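Putative pyridoxal phosphate-dependent transferase (Clostridium difficile, PDB 4DQ6) belongs to the class I and II aminotransferase family and holds pyridoxal-5'-phosphate covalently in a pocket that a second subunit completes. Local coordinates at residues Y6-I11 / L292-E297; K55-Q60 / N273-L278; Y81-W86 / N287-L292; K238-A243 / E282-N287. All coordinates share one frame; numbering follows the deposited sequence. Where two conformers were deposited one is given.

How the contacts relate
From the N terminus, 6-11 comes first, and contact 1 closes the widest loop by laying this loop segment on helix 289-313; the other three contacts nest inside it, contact 3 sharing L292. Helix 48-58 then starts contact 2, which reaches the beginning of helix 275-287 beside the second subunit. Helix 70-84 opens contact 3, which ends later, at the start of helix 289-313, so contacts 2 and 3 cross. Contact 4, from the PLP-bearing helix 237-240 to the end of helix 275-287, nests within contact 3 and crosses contact 2. Contacts 3 and 4 touch, R82 NH2 lying 2.9 Å from Y285 O, a probable hydrogen bond.

Contact 1. Residues Y6-I11 / L292-E297; sequences YNFNEI and LESFLE
F8 drives the far end of its ring into helix 289-313 at the turn of S294 and F295. Its CZ comes within 3.5 Å of F295 CA, and the same CZ lies 3.8 Å from F295 CB. The two phenylalanine side chains cross at about a right angle, with F8 CE1 near the edge of the F295 ring. This is the tight, buried side, where a large flat apolar residue fits because F44, W291 and Y298 also meet the F8 ring. S294 occupies the boundary: in the conformer described its OG, anti to the backbone N (chi1 -169°), lies 3.5 Å from F8 CE2 and 3.6 Å from Y6 CD2, at the edge of both rings. Y6 forms the looser, partly exposed side. F8 lies within a type I beta turn, N7 to E10 (E10 N to N7 O, 3.2 Å), and its side chain is directed at the helix; asparagine tolerates the positive phi of N7 well. No hydrogen bond joins the two segments, so the N-terminal arm is held here mainly by aromatic and apolar packing, with polar ties at the margin from N9 OD1 to Y298 OH and, in the conformer described, from S294 OG to M4 O.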
# COMPACT_ATOMS: atom_id res chain seq x y z
N TYR A 6 28.63 -11.46 7.12
CA TYR A 6 28.01 -10.64 6.10
C TYR A 6 28.53 -9.18 6.04
O TYR A 6 27.82 -8.29 5.51
CB TYR A 6 26.51 -10.63 6.36
CG TYR A 6 25.89 -12.00 6.23
CD1 TYR A 6 25.51 -12.48 4.99
CD2 TYR A 6 25.70 -12.82 7.35
CE1 TYR A 6 24.95 -13.73 4.88
CE2 TYR A 6 25.14 -14.07 7.24
CZ TYR A 6 24.75 -14.51 6.00
OH TYR A 6 24.22 -15.78 5.89
N ASN A 7 29.69 -8.95 6.65
CA ASN A 7 30.36 -7.64 6.62
C ASN A 7 29.46 -6.50 7.14
O ASN A 7 29.22 -5.50 6.47
CB ASN A 7 30.82 -7.30 5.21
CG ASN A 7 31.92 -6.24 5.18
OD1 ASN A 7 32.38 -5.78 6.23
ND2 ASN A 7 32.28 -5.80 3.97
N PHE A 8 28.93 -6.66 8.33
CA PHE A 8 28.10 -5.60 8.92
C PHE A 8 28.94 -4.37 9.25
O PHE A 8 28.40 -3.31 9.40
CB PHE A 8 27.42 -6.09 10.22
CG PHE A 8 26.34 -7.18 9.99
CD1 PHE A 8 25.09 -6.84 9.47
CD2 PHE A 8 26.60 -8.50 10.29
CE1 PHE A 8 24.14 -7.82 9.27
CE2 PHE A 8 25.66 -9.49 10.08
CZ PHE A 8 24.43 -9.15 9.60
N ASN A 9 30.28 -4.50 9.25
CA ASN A 9 31.16 -3.36 9.54
C ASN A 9 31.20 -2.34 8.36
O ASN A 9 31.57 -1.16 8.52
CB ASN A 9 32.61 -3.83 9.85
CG ASN A 9 32.79 -4.47 11.23
OD1 ASN A 9 32.13 -4.10 12.22
ND2 ASN A 9 33.82 -5.34 11.35
N GLU A 10 30.84 -2.79 7.17
CA GLU A 10 30.96 -1.96 5.98
C GLU A 10 30.20 -0.64 6.13
O GLU A 10 29.06 -0.66 6.45
CB GLU A 10 30.40 -2.73 4.74
CG GLU A 10 30.45 -1.93 3.44
CD GLU A 10 30.03 -2.71 2.18
OE1 GLU A 10 29.30 -3.72 2.27
OE2 GLU A 10 30.43 -2.28 1.07
N ILE A 11 30.80 0.51 5.82
CA ILE A 11 29.96 1.73 5.68
C ILE A 11 29.04 1.69 4.42
O ILE A 11 29.51 1.41 3.35
CB ILE A 11 30.82 3.03 5.69
CG1 ILE A 11 31.94 2.97 4.65
CG2 ILE A 11 31.42 3.22 7.08
CD1 ILE A 11 32.49 4.33 4.19
N LEU A 292 19.87 -13.60 9.70
CA LEU A 292 19.31 -13.12 10.90
C LEU A 292 20.14 -13.51 12.16
O LEU A 292 20.40 -12.66 13.01
CB LEU A 292 17.87 -13.60 11.06
CG LEU A 292 17.28 -13.30 12.40
CD1 LEU A 292 17.12 -11.80 12.71
CD2 LEU A 292 15.86 -13.91 12.51
N GLU A 293 20.63 -14.74 12.22
CA GLU A 293 21.40 -15.15 13.40
C GLU A 293 22.70 -14.32 13.46
O GLU A 293 23.13 -13.90 14.55
CB GLU A 293 21.65 -16.66 13.39
CG GLU A 293 20.39 -17.51 13.61
CD GLU A 293 19.71 -17.33 14.95
OE1 GLU A 293 20.37 -17.03 15.98
OE2 GLU A 293 18.47 -17.52 15.03
N SER A 294 23.31 -14.06 12.32
CA SER A 294 24.55 -13.27 12.26
C SER A 294 24.29 -11.82 12.65
O SER A 294 25.07 -11.25 13.39
CB SER A 294 25.20 -13.34 10.88
OG SER A 294 26.55 -12.80 10.82
N PHE A 295 23.14 -11.25 12.21
CA PHE A 295 22.78 -9.90 12.54
C PHE A 295 22.58 -9.83 14.07
O PHE A 295 23.04 -8.88 14.69
CB PHE A 295 21.44 -9.49 11.87
CG PHE A 295 20.76 -8.33 12.53
CD1 PHE A 295 21.23 -7.07 12.35
CD2 PHE A 295 19.66 -8.49 13.35
CE1 PHE A 295 20.65 -5.98 12.96
CE2 PHE A 295 19.06 -7.40 13.94
CZ PHE A 295 19.52 -6.16 13.77
N LEU A 296 21.94 -10.84 14.67
CA LEU A 296 21.65 -10.78 16.11
C LEU A 296 22.92 -10.85 16.94
O LEU A 296 23.03 -10.21 17.99
CB LEU A 296 20.67 -11.85 16.49
CG LEU A 296 19.21 -11.70 16.03
CD1 LEU A 296 18.48 -12.99 16.33
CD2 LEU A 296 18.49 -10.50 16.69
N GLU A 297 23.91 -11.57 16.45
CA GLU A 297 25.24 -11.53 17.10
C GLU A 297 25.94 -10.15 17.02
O GLU A 297 26.46 -9.64 18.00
CB GLU A 297 26.12 -12.60 16.47
CG GLU A 297 25.72 -13.97 16.92
CD GLU A 297 26.37 -14.37 18.26
OE1 GLU A 297 27.15 -13.56 18.82
OE2 GLU A 297 26.08 -15.49 18.75

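Contact 2. Residues K55-Q60 / N273-L278; sequences KNRLEQ and NNCFSL
C275 places its sulfur over one face of the R57 guanidinium and over one face of the F276 ring. SG stands 4.0 Å above the guanidinium plane of R57, toward its rim, and 3.8 Å above the ring plane of F276, again off centre. At the guanidinium edge lies a water; at the F276 ring edge lies the backbone of L58, whose N is 3.7 Å from F276 CE1. The contact joins the end of helix 48-58 to the N-capped start of helix 275-287, at the dimer interface of this aminotransferase-family fold. N274 is the N-cap: its OD1 takes S277 N at 2.9 Å in an almost straight bond, from above the carbonyl plane, and F276 N more weakly. Asparagine suits the place because its short amide can turn back on the first free N-H groups. F276 meets F276 of the second subunit, while its CE1 also packs against L58 CB. A slim cysteine lets R57 come close, NH2 reaching 3.5 Å from C275 CB. The R57 chain leaves with CG anti to the backbone N (chi1 -176°) and bends at chi2 (57°), which carries the guanidinium alongside C275; there NH2 donates to I62 O. Between the segments the water closes a bridge, accepting from R57 NE at 2.8 Å and donating to C275 O, also at 2.8 Å.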
# COMPACT_ATOMS: atom_id res chain seq x y z
N LYS A 55 16.43 -9.39 -7.62
CA LYS A 55 17.04 -9.36 -8.93
C LYS A 55 16.35 -10.28 -9.88
O LYS A 55 16.04 -9.88 -10.98
CB LYS A 55 18.53 -9.71 -8.86
CG LYS A 55 19.35 -8.68 -8.15
CD LYS A 55 20.80 -9.17 -8.18
CE LYS A 55 21.78 -8.24 -7.51
NZ LYS A 55 23.16 -8.84 -7.52
N ASN A 56 16.02 -11.49 -9.42
CA ASN A 56 15.34 -12.46 -10.25
C ASN A 56 13.97 -11.93 -10.69
O ASN A 56 13.61 -12.00 -11.85
CB ASN A 56 15.22 -13.79 -9.52
CG ASN A 56 14.45 -14.81 -10.30
OD1 ASN A 56 15.00 -15.47 -11.16
ND2 ASN A 56 13.14 -14.88 -10.04
N ARG A 57 13.26 -11.31 -9.74
CA ARG A 57 11.96 -10.76 -10.11
C ARG A 57 12.09 -9.59 -11.12
O ARG A 57 11.31 -9.42 -12.03
CB ARG A 57 11.19 -10.33 -8.87
CG ARG A 57 9.74 -9.83 -9.12
CD ARG A 57 8.86 -10.85 -9.82
NE ARG A 57 7.55 -10.27 -10.19
CZ ARG A 57 7.37 -9.46 -11.23
NH1 ARG A 57 8.43 -9.14 -12.05
NH2 ARG A 57 6.16 -9.02 -11.52
N LEU A 58 13.03 -8.69 -10.83
CA LEU A 58 13.30 -7.53 -11.69
C LEU A 58 13.58 -7.99 -13.11
O LEU A 58 13.04 -7.42 -14.07
CB LEU A 58 14.44 -6.70 -11.10
CG LEU A 58 14.70 -5.32 -11.74
CD1 LEU A 58 15.46 -4.44 -10.74
CD2 LEU A 58 15.37 -5.49 -13.07
N GLU A 59 14.43 -9.03 -13.29
CA GLU A 59 14.80 -9.47 -14.61
C GLU A 59 13.69 -10.11 -15.46
O GLU A 59 13.82 -10.36 -16.65
CB GLU A 59 16.03 -10.40 -14.51
CG GLU A 59 17.26 -9.64 -14.05
CD GLU A 59 18.48 -10.54 -13.81
OE1 GLU A 59 18.31 -11.69 -13.31
OE2 GLU A 59 19.62 -10.09 -14.11
N GLN A 60 12.54 -10.36 -14.86
CA GLN A 60 11.36 -10.75 -15.66
C GLN A 60 10.81 -9.60 -16.49
O GLN A 60 10.13 -9.84 -17.50
CB GLN A 60 10.27 -11.33 -14.76
CG GLN A 60 10.70 -12.61 -14.03
CD GLN A 60 9.66 -13.14 -13.02
OE1 GLN A 60 8.64 -12.49 -12.70
NE2 GLN A 60 9.92 -14.33 -12.50
N ASN A 273 0.04 -7.69 -2.63
CA ASN A 273 1.44 -7.31 -2.45
C ASN A 273 1.89 -6.62 -3.73
O ASN A 273 1.40 -6.94 -4.81
CB ASN A 273 2.33 -8.55 -2.29
CG ASN A 273 2.19 -9.25 -0.95
OD1 ASN A 273 1.19 -9.91 -0.69
ND2 ASN A 273 3.21 -9.11 -0.11
N ASN A 274 2.81 -5.67 -3.60
CA ASN A 274 3.57 -5.24 -4.79
C ASN A 274 4.50 -6.39 -5.16
O ASN A 274 4.76 -7.30 -4.41
CB ASN A 274 4.29 -3.89 -4.60
CG ASN A 274 5.48 -3.99 -3.65
OD1 ASN A 274 6.47 -4.64 -4.02
ND2 ASN A 274 5.42 -3.33 -2.48
N CYS A 275 4.94 -6.35 -6.39
CA CYS A 275 5.61 -7.54 -6.90
C CYS A 275 6.89 -7.84 -6.17
O CYS A 275 7.35 -9.00 -6.18
CB CYS A 275 5.84 -7.42 -8.38
SG CYS A 275 6.77 -6.03 -8.96
N PHE A 276 7.52 -6.82 -5.61
CA PHE A 276 8.81 -7.00 -4.95
C PHE A 276 8.65 -7.48 -3.51
O PHE A 276 9.39 -8.32 -3.02
CB PHE A 276 9.68 -5.78 -5.11
CG PHE A 276 10.16 -5.56 -6.51
CD1 PHE A 276 11.02 -6.51 -7.09
CD2 PHE A 276 9.84 -4.45 -7.30
CE1 PHE A 276 11.53 -6.36 -8.37
CE2 PHE A 276 10.32 -4.31 -8.63
CZ PHE A 276 11.21 -5.28 -9.15
N SER A 277 7.72 -6.89 -2.78
CA SER A 277 7.37 -7.38 -1.49
C SER A 277 7.05 -8.88 -1.47
O SER A 277 7.43 -9.63 -0.56
CB SER A 277 6.14 -6.54 -1.02
OG SER A 277 5.37 -7.11 -0.07
N LEU A 278 6.32 -9.32 -2.49
CA LEU A 278 5.92 -10.72 -2.57
C LEU A 278 7.12 -11.65 -2.52
O LEU A 278 7.18 -12.58 -1.70
CB LEU A 278 5.19 -11.03 -3.86
CG LEU A 278 4.56 -12.40 -3.88
CD1 LEU A 278 3.16 -12.29 -3.22
CD2 LEU A 278 4.41 -12.93 -5.31
O HOH W 1 6.07 -10.82 -7.86

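Contact 3. Residues Y81-W86 / N287-L292; sequences YRRHNW and NGESWL
E289 OE1 is gripped by two nitrogens of R82, NE and NH2, each 3.2 Å from it. With R83 these residues form a salt-bridge network between the C-terminal part of helix 70-84 and the first turn of helix 289-313. The grip of R82 is side-on and both donors go to one oxygen, reaching it from the same face of the carboxylate; OE1 lies in the guanidinium plane, but that plane is turned 46° from the carboxylate. The other oxygen serves R83, whose NH1 donates to E289 OE2 at 2.8 Å, meeting it on the anti side and somewhat out of plane. Here the two flat groups stand nearly perpendicular, 87° apart. Glutamate suits its position: CG anti to the backbone N (chi1 -164°) and an extended chain bring the carboxylate between consecutive arginines, and an acid in the first turn probably also gains from the helix dipole. Each arginine has a second partner. R82 NH2 also reaches Y285 O, near the end of helix 275-287, and R83 NH2 forms a salt bridge with E293, one turn beyond E289, so the pair of arginines reaches both helices on either side of G288. Their length and flexibility matter, since both chains bend at chi2 and chi3 to fold back to the acids; the bonds do not lie in the carboxylate plane, and charge attraction probably contributes. R83 also has an apolar neighbour: L292 CD2 lies over one face of its guanidinium, 3.8 Å from NH2.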
# COMPACT_ATOMS: atom_id res chain seq x y z
N TYR A 81 6.18 -21.47 13.10
CA TYR A 81 6.45 -22.71 13.80
C TYR A 81 7.93 -22.93 14.15
O TYR A 81 8.23 -23.24 15.28
CB TYR A 81 5.89 -23.95 13.07
CG TYR A 81 6.04 -25.15 13.95
CD1 TYR A 81 5.22 -25.32 15.05
CD2 TYR A 81 7.04 -26.06 13.74
CE1 TYR A 81 5.38 -26.39 15.89
CE2 TYR A 81 7.20 -27.14 14.58
CZ TYR A 81 6.37 -27.30 15.65
OH TYR A 81 6.55 -28.36 16.48
N ARG A 82 8.82 -22.71 13.19
CA ARG A 82 10.25 -22.98 13.39
C ARG A 82 10.83 -22.11 14.47
O ARG A 82 11.62 -22.54 15.29
CB ARG A 82 11.08 -22.55 12.17
CG ARG A 82 10.80 -23.18 10.84
CD ARG A 82 12.12 -23.43 10.14
NE ARG A 82 12.85 -22.28 9.60
CZ ARG A 82 12.41 -21.46 8.66
NH1 ARG A 82 11.18 -21.56 8.19
NH2 ARG A 82 13.19 -20.50 8.21
N ARG A 83 10.49 -20.84 14.38
CA ARG A 83 11.09 -19.84 15.23
C ARG A 83 10.41 -19.67 16.57
O ARG A 83 11.06 -19.41 17.55
CB ARG A 83 11.17 -18.49 14.51
CG ARG A 83 11.85 -18.55 13.15
CD ARG A 83 13.36 -18.70 13.25
NE ARG A 83 14.00 -17.66 14.05
CZ ARG A 83 15.30 -17.65 14.35
NH1 ARG A 83 16.08 -18.62 13.92
NH2 ARG A 83 15.81 -16.66 15.06
N HIS A 84 9.08 -19.80 16.60
CA HIS A 84 8.33 -19.46 17.82
C HIS A 84 7.55 -20.61 18.36
O HIS A 84 6.86 -20.45 19.38
CB HIS A 84 7.40 -18.32 17.56
CG HIS A 84 8.06 -17.13 16.96
ND1 HIS A 84 9.13 -16.54 17.54
CD2 HIS A 84 7.75 -16.39 15.85
CE1 HIS A 84 9.52 -15.50 16.78
NE2 HIS A 84 8.68 -15.42 15.75
N ASN A 85 7.61 -21.77 17.74
CA ASN A 85 6.82 -22.92 18.16
C ASN A 85 5.32 -22.59 18.22
O ASN A 85 4.59 -23.11 19.07
CB ASN A 85 7.29 -23.43 19.53
CG ASN A 85 7.09 -24.92 19.69
OD1 ASN A 85 7.26 -25.73 18.74
ND2 ASN A 85 6.76 -25.32 20.92
N TRP A 86 4.87 -21.81 17.27
CA TRP A 86 3.48 -21.41 17.19
C TRP A 86 2.93 -21.95 15.88
O TRP A 86 3.37 -21.52 14.79
CB TRP A 86 3.39 -19.90 17.23
CG TRP A 86 2.00 -19.40 17.21
CD1 TRP A 86 0.86 -20.04 17.64
CD2 TRP A 86 1.58 -18.10 16.76
NE1 TRP A 86 -0.25 -19.23 17.45
CE2 TRP A 86 0.15 -18.03 16.96
CE3 TRP A 86 2.24 -17.00 16.24
CZ2 TRP A 86 -0.58 -16.93 16.56
CZ3 TRP A 86 1.48 -15.89 15.85
CH2 TRP A 86 0.13 -15.87 16.06
N ASN A 287 14.91 -18.29 3.46
CA ASN A 287 16.40 -18.36 3.29
C ASN A 287 17.17 -17.44 4.21
O ASN A 287 18.37 -17.53 4.27
CB ASN A 287 16.74 -18.00 1.88
CG ASN A 287 16.17 -18.97 0.91
OD1 ASN A 287 15.36 -18.59 0.04
ND2 ASN A 287 16.44 -20.22 1.12
N GLY A 288 16.50 -16.55 4.93
CA GLY A 288 17.17 -15.49 5.69
C GLY A 288 17.61 -15.81 7.09
O GLY A 288 18.20 -14.95 7.76
N GLU A 289 17.37 -17.04 7.57
CA GLU A 289 17.70 -17.40 8.93
C GLU A 289 19.19 -17.21 9.30
O GLU A 289 19.49 -16.66 10.37
CB GLU A 289 17.23 -18.80 9.25
CG GLU A 289 17.17 -19.16 10.72
CD GLU A 289 16.34 -20.43 10.99
OE1 GLU A 289 15.82 -21.04 10.02
OE2 GLU A 289 16.24 -20.81 12.17
N SER A 290 20.10 -17.61 8.41
CA SER A 290 21.51 -17.49 8.72
C SER A 290 21.95 -16.02 8.83
O SER A 290 22.69 -15.66 9.75
CB SER A 290 22.36 -18.28 7.74
OG SER A 290 22.22 -19.67 8.00
N TRP A 291 21.48 -15.19 7.92
CA TRP A 291 21.67 -13.73 8.05
C TRP A 291 21.10 -13.19 9.33
O TRP A 291 21.79 -12.43 10.03
CB TRP A 291 21.12 -13.01 6.81
CG TRP A 291 21.37 -11.55 6.86
CD1 TRP A 291 22.45 -10.82 6.32
CD2 TRP A 291 20.52 -10.55 7.53
NE1 TRP A 291 22.29 -9.50 6.59
CE2 TRP A 291 21.17 -9.27 7.32
CE3 TRP A 291 19.34 -10.60 8.26
CZ2 TRP A 291 20.66 -8.09 7.79
CZ3 TRP A 291 18.82 -9.40 8.72
CH2 TRP A 291 19.48 -8.17 8.51
N LEU A 292 19.87 -13.60 9.70
CA LEU A 292 19.31 -13.12 10.90
C LEU A 292 20.14 -13.51 12.16
O LEU A 292 20.40 -12.66 13.01
CB LEU A 292 17.87 -13.60 11.06
CG LEU A 292 17.28 -13.30 12.40
CD1 LEU A 292 17.12 -11.80 12.71
CD2 LEU A 292 15.86 -13.91 12.51

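Contact 4. Residues K238-A243 / E282-N287; sequences KTFNIA and EASYNN. With PLP (pyridoxal-5'-phosphate), chain C.
The segment that carries F240 onto S284 and Y285 begins with K238, whose side chain leads away to pyridoxal-5'-phosphate. Its NZ is covalently joined to PLP C4A at 1.3 Å, a length consistent with a Schiff base. The lysine chain bends at chi2 (-80°) and again at chi4, which brings NZ to C4A, where the bond forms. PLP is further hydrogen-bonded to H206, N175, the backbone N of V99 and I100, and Y65 of the second subunit. T239 follows, its methyl CG2 sitting 3.3 Å above one face of the F240 ring; a beta-branched residue can present such a methyl close to the backbone. On the opposite ring face lies S284 CB, 3.6 Å from the F240 centroid and 18° off the normal, a CH-pi contact. This is the lysine-bearing helix of the PLP-dependent aminotransferase fold, following strand 230-234 of the seven-stranded sheet, and F240 packs it against helix 275-287. Serine is small enough to bring its helix backbone close: F240 CZ lies 3.3 Å from S284 O, and in the conformer described S284 OG is hydrogen-bonded to T281 O of its own helix. Y285 comes obliquely, CD1 at 4.1 Å from F240 CE2, and its OH is hydrogen-bonded to Y249 OH. N241, the first residue beyond the short helix, has positive phi, a conformation asparagine accepts readily, and A243 packs on Y65 of the second subunit.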
# COMPACT_ATOMS: atom_id res chain seq x y z
N LYS A 238 10.91 -5.25 9.98
CA LYS A 238 11.87 -4.85 11.03
C LYS A 238 13.01 -5.87 11.01
O LYS A 238 14.18 -5.48 11.07
CB LYS A 238 11.28 -4.80 12.43
CG LYS A 238 10.33 -3.64 12.63
CD LYS A 238 11.06 -2.31 12.90
CE LYS A 238 10.24 -1.06 12.52
NZ LYS A 238 9.31 -0.55 13.54
N THR A 239 12.67 -7.15 10.96
CA THR A 239 13.68 -8.25 11.02
C THR A 239 14.74 -8.15 9.95
O THR A 239 15.95 -8.25 10.23
CB THR A 239 12.98 -9.58 10.93
OG1 THR A 239 11.90 -9.68 11.89
CG2 THR A 239 14.00 -10.81 10.97
N PHE A 240 14.25 -7.88 8.75
CA PHE A 240 15.12 -7.99 7.60
C PHE A 240 15.39 -6.65 6.94
O PHE A 240 16.05 -6.62 5.91
CB PHE A 240 14.59 -8.99 6.55
CG PHE A 240 14.58 -10.39 7.05
CD1 PHE A 240 15.75 -11.08 7.10
CD2 PHE A 240 13.42 -10.99 7.52
CE1 PHE A 240 15.81 -12.39 7.56
CE2 PHE A 240 13.47 -12.28 8.03
CZ PHE A 240 14.64 -13.01 7.97
N ASN A 241 15.00 -5.54 7.52
CA ASN A 241 15.25 -4.21 6.96
C ASN A 241 14.65 -3.98 5.59
O ASN A 241 15.38 -3.50 4.66
CB ASN A 241 16.74 -3.92 6.89
CG ASN A 241 17.04 -2.45 6.80
OD1 ASN A 241 16.26 -1.59 7.23
ND2 ASN A 241 18.19 -2.15 6.33
N ILE A 242 13.40 -4.39 5.43
CA ILE A 242 12.70 -4.23 4.15
C ILE A 242 11.37 -3.45 4.33
O ILE A 242 10.43 -3.65 3.58
CB ILE A 242 12.51 -5.59 3.41
CG1 ILE A 242 11.75 -6.62 4.24
CG2 ILE A 242 13.88 -6.11 2.94
CD1 ILE A 242 11.50 -7.96 3.53
N ALA A 243 11.41 -2.43 5.18
CA ALA A 243 10.20 -1.55 5.41
C ALA A 243 9.82 -0.85 4.11
O ALA A 243 8.65 -0.58 3.85
CB ALA A 243 10.41 -0.54 6.52
N GLU A 282 8.91 -14.02 1.02
CA GLU A 282 9.08 -15.45 0.98
C GLU A 282 10.57 -15.81 1.06
O GLU A 282 10.96 -16.72 1.79
CB GLU A 282 8.50 -15.98 -0.29
CG GLU A 282 8.66 -17.46 -0.43
CD GLU A 282 7.87 -18.08 -1.56
OE1 GLU A 282 6.75 -17.63 -1.89
OE2 GLU A 282 8.38 -19.10 -2.08
N ALA A 283 11.40 -15.02 0.38
CA ALA A 283 12.84 -15.26 0.43
C ALA A 283 13.43 -15.04 1.83
O ALA A 283 14.31 -15.77 2.24
CB ALA A 283 13.57 -14.37 -0.58
N SER A 284 13.00 -13.96 2.49
CA SER A 284 13.49 -13.65 3.84
C SER A 284 13.17 -14.79 4.81
O SER A 284 14.05 -15.26 5.56
CB SER A 284 12.94 -12.31 4.35
OG SER A 284 11.57 -12.31 4.70
N TYR A 285 11.95 -15.30 4.78
CA TYR A 285 11.58 -16.31 5.76
C TYR A 285 12.16 -17.68 5.39
O TYR A 285 12.67 -18.41 6.26
CB TYR A 285 10.08 -16.38 5.94
CG TYR A 285 9.49 -15.23 6.74
CD1 TYR A 285 10.14 -14.70 7.83
CD2 TYR A 285 8.27 -14.73 6.42
CE1 TYR A 285 9.62 -13.68 8.56
CE2 TYR A 285 7.70 -13.72 7.19
CZ TYR A 285 8.35 -13.27 8.28
OH TYR A 285 7.78 -12.24 9.00
N ASN A 286 12.15 -18.00 4.11
CA ASN A 286 12.68 -19.28 3.67
C ASN A 286 14.20 -19.38 3.73
O ASN A 286 14.71 -20.46 4.05
CB ASN A 286 12.21 -19.70 2.29
CG ASN A 286 10.74 -20.14 2.27
OD1 ASN A 286 10.18 -20.45 3.29
ND2 ASN A 286 10.16 -20.24 1.09
N ASN A 287 14.91 -18.29 3.46
CA ASN A 287 16.40 -18.36 3.29
C ASN A 287 17.17 -17.44 4.21
O ASN A 287 18.37 -17.53 4.27
CB ASN A 287 16.74 -18.00 1.88
CG ASN A 287 16.17 -18.97 0.91
OD1 ASN A 287 15.36 -18.59 0.04
ND2 ASN A 287 16.44 -20.22 1.12
N1 PLP C . 4.86 -1.47 15.32
C2 PLP C . 5.95 -1.20 16.10
C2A PLP C . 6.02 -1.48 17.58
C3 PLP C . 7.15 -0.63 15.53
O3 PLP C . 8.20 -0.34 16.28
C4 PLP C . 7.17 -0.34 14.10
C4A PLP C . 8.36 0.31 13.45
C5 PLP C . 5.97 -0.67 13.34
C6 PLP C . 4.85 -1.22 13.99
C5A PLP C . 6.00 -0.41 11.87
O4P PLP C . 4.66 -0.27 11.51
P PLP C . 4.36 -0.26 9.92
O1P PLP C . 4.44 -1.69 9.52
O2P PLP C . 2.92 0.41 9.93
O3P PLP C . 5.55 0.57 9.34